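Local coordinates for protein glycosyl hydrolase, family 8 (Clostridium perfringens, PDB 3REN) that acts as an alpha-amylase, probably hydrolysing alpha-glucan chains, on an (alpha/alpha)6-barrel scaffold related to glycoside hydrolase family 8, at residues 234-239 / 286-291. Sequence-based numbering, arbitrary orientation.
Sequences STIVIL and YSNVAL
N288 reaches across to T235 with the nitrogen end of its amide, ND2 lying 3.0 Å from T235 OG1 in a hydrogen bond that is moderately bent, with an N-H...O angle of 151°. The hydroxyl oxygen lies near the plane of the amide. T235 holds OG1 between its own backbone N and carbonyl carbon (chi1 68°), where the hydroxyl gives its proton to L232 O and takes the N-H of N288 on its oxygen; together the two bonds would hold it in this rotamer. The two side chains cross obliquely and pack closely at their roots, with T235 CB 3.6 Å from N288 CB. I236 flanks the same amide, its CG1 resting 3.3 Å from N288 ND2. On the oxygen end, L239 runs roughly perpendicular to N288 and brings CD2 to 4.0 Å from OD1, a van der Waals contact. L239 CG is anti to the backbone N, which extends the side chain across the interface, and the same CD2 lies 3.8 Å from L291 CB. A polar pair in the first turn thus gives way to a leucine pair in the next. The axes of segments 234-239 and 286-291 run in the same sense, approaching to 9.4 Å at 21°, consistent with helices 231-243 and 283-296 packing side by side in the (alpha/alpha)6 barrel; helix 249-262 covers I238 behind the first, while helices 299-312 and 335-346 pack on S287 and A290 of the second.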
ATOM      1  N   SER A 234      10.791   0.315   2.081  1.00 10.19           N
ATOM      2  CA  SER A 234      11.606  -0.443   1.102  1.00 11.03           C
ATOM      3  C   SER A 234      10.871  -1.702   0.578  1.00 11.81           C
ATOM      4  O   SER A 234      11.020  -2.066  -0.577  1.00 12.37           O
ATOM      5  CB  SER A 234      12.958  -0.843   1.701  1.00 10.65           C
ATOM      6  OG  SER A 234      13.830   0.289   1.771  1.00 15.46           O
ATOM      7  N   THR A 235      10.109  -2.381   1.434  1.00 11.11           N
ATOM      8  CA  THR A 235       9.294  -3.487   0.954  1.00 11.14           C
ATOM      9  C   THR A 235       8.278  -3.053  -0.111  1.00 11.19           C
ATOM     10  O   THR A 235       8.025  -3.807  -1.072  1.00 11.42           O
ATOM     11  CB  THR A 235       8.619  -4.318   2.075  1.00 11.69           C
ATOM     12  OG1 THR A 235       7.607  -3.544   2.753  1.00  9.76           O
ATOM     13  CG2 THR A 235       9.683  -4.801   3.052  1.00 11.58           C
ATOM     14  N   ILE A 236       7.721  -1.849   0.037  1.00 10.88           N
ATOM     15  CA  ILE A 236       6.795  -1.354  -0.977  1.00 11.65           C
ATOM     16  C   ILE A 236       7.579  -1.176  -2.285  1.00 11.90           C
ATOM     17  O   ILE A 236       7.150  -1.662  -3.345  1.00 12.62           O
ATOM     18  CB  ILE A 236       6.083  -0.054  -0.545  1.00 11.76           C
ATOM     19  CG1 ILE A 236       5.150  -0.340   0.628  1.00 10.43           C
ATOM     20  CG2 ILE A 236       5.229   0.557  -1.749  1.00 12.73           C
ATOM     21  CD1 ILE A 236       4.760   0.875   1.431  1.00 11.55           C
ATOM     22  N   VAL A 237       8.733  -0.510  -2.219  1.00 11.77           N
ATOM     23  CA  VAL A 237       9.542  -0.286  -3.438  1.00 11.52           C
ATOM     24  C   VAL A 237       9.898  -1.632  -4.095  1.00 13.44           C
ATOM     25  O   VAL A 237       9.802  -1.796  -5.326  1.00 14.16           O
ATOM     26  CB  VAL A 237      10.848   0.465  -3.114  1.00 11.03           C
ATOM     27  CG1 VAL A 237      11.769   0.464  -4.312  1.00  9.00           C
ATOM     28  CG2 VAL A 237      10.560   1.910  -2.624  1.00  9.37           C
ATOM     29  N   ILE A 238      10.335  -2.593  -3.282  1.00 13.54           N
ATOM     30  CA  ILE A 238      10.727  -3.921  -3.793  1.00 13.23           C
ATOM     31  C   ILE A 238       9.570  -4.628  -4.464  1.00 13.57           C
ATOM     32  O   ILE A 238       9.736  -5.123  -5.589  1.00 13.51           O
ATOM     33  CB  ILE A 238      11.329  -4.810  -2.677  1.00 13.79           C
ATOM     34  CG1 ILE A 238      12.675  -4.214  -2.221  1.00 12.91           C
ATOM     35  CG2 ILE A 238      11.450  -6.258  -3.129  1.00 11.13           C
ATOM     36  CD1 ILE A 238      13.154  -4.719  -0.846  1.00 11.11           C
ATOM     37  N   LEU A 239       8.404  -4.650  -3.802  1.00 13.19           N
ATOM     38  CA  LEU A 239       7.211  -5.226  -4.419  1.00 13.29           C
ATOM     39  C   LEU A 239       6.870  -4.519  -5.743  1.00 13.70           C
ATOM     40  O   LEU A 239       6.579  -5.202  -6.722  1.00 13.68           O
ATOM     41  CB  LEU A 239       6.023  -5.224  -3.472  1.00 12.25           C
ATOM     42  CG  LEU A 239       4.681  -5.813  -3.912  1.00 12.92           C
ATOM     43  CD1 LEU A 239       4.820  -7.300  -4.260  1.00 11.47           C
ATOM     44  CD2 LEU A 239       3.740  -5.679  -2.752  1.00 12.44           C
ATOM     45  N   TYR A 286       4.987  -7.560   7.255  1.00 11.18           N
ATOM     46  CA  TYR A 286       4.789  -8.999   6.942  1.00 11.75           C
ATOM     47  C   TYR A 286       3.928  -9.241   5.714  1.00 11.59           C
ATOM     48  O   TYR A 286       4.217 -10.139   4.926  1.00 11.94           O
ATOM     49  CB  TYR A 286       4.248  -9.767   8.155  1.00 10.78           C
ATOM     50  CG  TYR A 286       5.286  -9.887   9.257  1.00 11.54           C
ATOM     51  CD1 TYR A 286       6.568 -10.385   8.979  1.00 11.49           C
ATOM     52  CD2 TYR A 286       5.004  -9.471  10.554  1.00  8.09           C
ATOM     53  CE1 TYR A 286       7.554 -10.499   9.975  1.00 10.67           C
ATOM     54  CE2 TYR A 286       5.983  -9.582  11.579  1.00 11.54           C
ATOM     55  CZ  TYR A 286       7.251 -10.098  11.269  1.00 13.04           C
ATOM     56  OH  TYR A 286       8.209 -10.216  12.249  1.00 11.52           O
ATOM     57  N   SER A 287       2.880  -8.425   5.554  1.00 11.14           N
ATOM     58  CA  SER A 287       2.052  -8.449   4.340  1.00 12.29           C
ATOM     59  C   SER A 287       2.841  -8.274   3.090  1.00 12.16           C
ATOM     60  O   SER A 287       2.657  -9.039   2.146  1.00 12.66           O
ATOM     61  CB  SER A 287       0.961  -7.373   4.393  1.00 12.96           C
ATOM     62  OG  SER A 287       0.047  -7.673   5.434  1.00 16.11           O
ATOM     63  N   ASN A 288       3.730  -7.272   3.059  1.00 12.66           N
ATOM     64  CA  ASN A 288       4.496  -7.012   1.866  1.00 13.24           C
ATOM     65  C   ASN A 288       5.491  -8.124   1.563  1.00 13.31           C
ATOM     66  O   ASN A 288       5.702  -8.478   0.398  1.00 13.85           O
ATOM     67  CB  ASN A 288       5.228  -5.658   2.001  1.00 13.43           C
ATOM     68  CG  ASN A 288       4.315  -4.483   1.678  1.00 17.97           C
ATOM     69  OD1 ASN A 288       3.264  -4.666   1.085  1.00 20.38           O
ATOM     70  ND2 ASN A 288       4.708  -3.276   2.078  1.00 22.60           N
ATOM     71  N   VAL A 289       6.118  -8.657   2.620  1.00 12.90           N
ATOM     72  CA  VAL A 289       7.077  -9.747   2.471  1.00 12.40           C
ATOM     73  C   VAL A 289       6.364 -10.973   1.885  1.00 12.74           C
ATOM     74  O   VAL A 289       6.875 -11.628   0.970  1.00 12.21           O
ATOM     75  CB  VAL A 289       7.730 -10.088   3.833  1.00 13.16           C
ATOM     76  CG1 VAL A 289       8.628 -11.307   3.695  1.00 13.01           C
ATOM     77  CG2 VAL A 289       8.556  -8.906   4.359  1.00 11.52           C
ATOM     78  N   ALA A 290       5.160 -11.264   2.391  1.00 12.29           N
ATOM     79  CA  ALA A 290       4.312 -12.332   1.842  1.00 12.83           C
ATOM     80  C   ALA A 290       3.940 -12.079   0.389  1.00 13.80           C
ATOM     81  O   ALA A 290       3.940 -13.007  -0.415  1.00 13.95           O
ATOM     82  CB  ALA A 290       3.033 -12.505   2.701  1.00 12.73           C
ATOM     83  N   LEU A 291       3.610 -10.833   0.040  1.00 13.90           N
ATOM     84  CA  LEU A 291       3.265 -10.534  -1.384  1.00 14.21           C
ATOM     85  C   LEU A 291       4.471 -10.678  -2.331  1.00 14.07           C
ATOM     86  O   LEU A 291       4.344 -11.121  -3.490  1.00 13.75           O
ATOM     87  CB  LEU A 291       2.644  -9.144  -1.519  1.00 13.68           C
ATOM     88  CG  LEU A 291       1.243  -9.144  -0.912  1.00 16.95           C
ATOM     89  CD1 LEU A 291       0.836  -7.732  -0.599  1.00 15.98           C
ATOM     90  CD2 LEU A 291       0.231  -9.866  -1.856  1.00 14.83           C
TER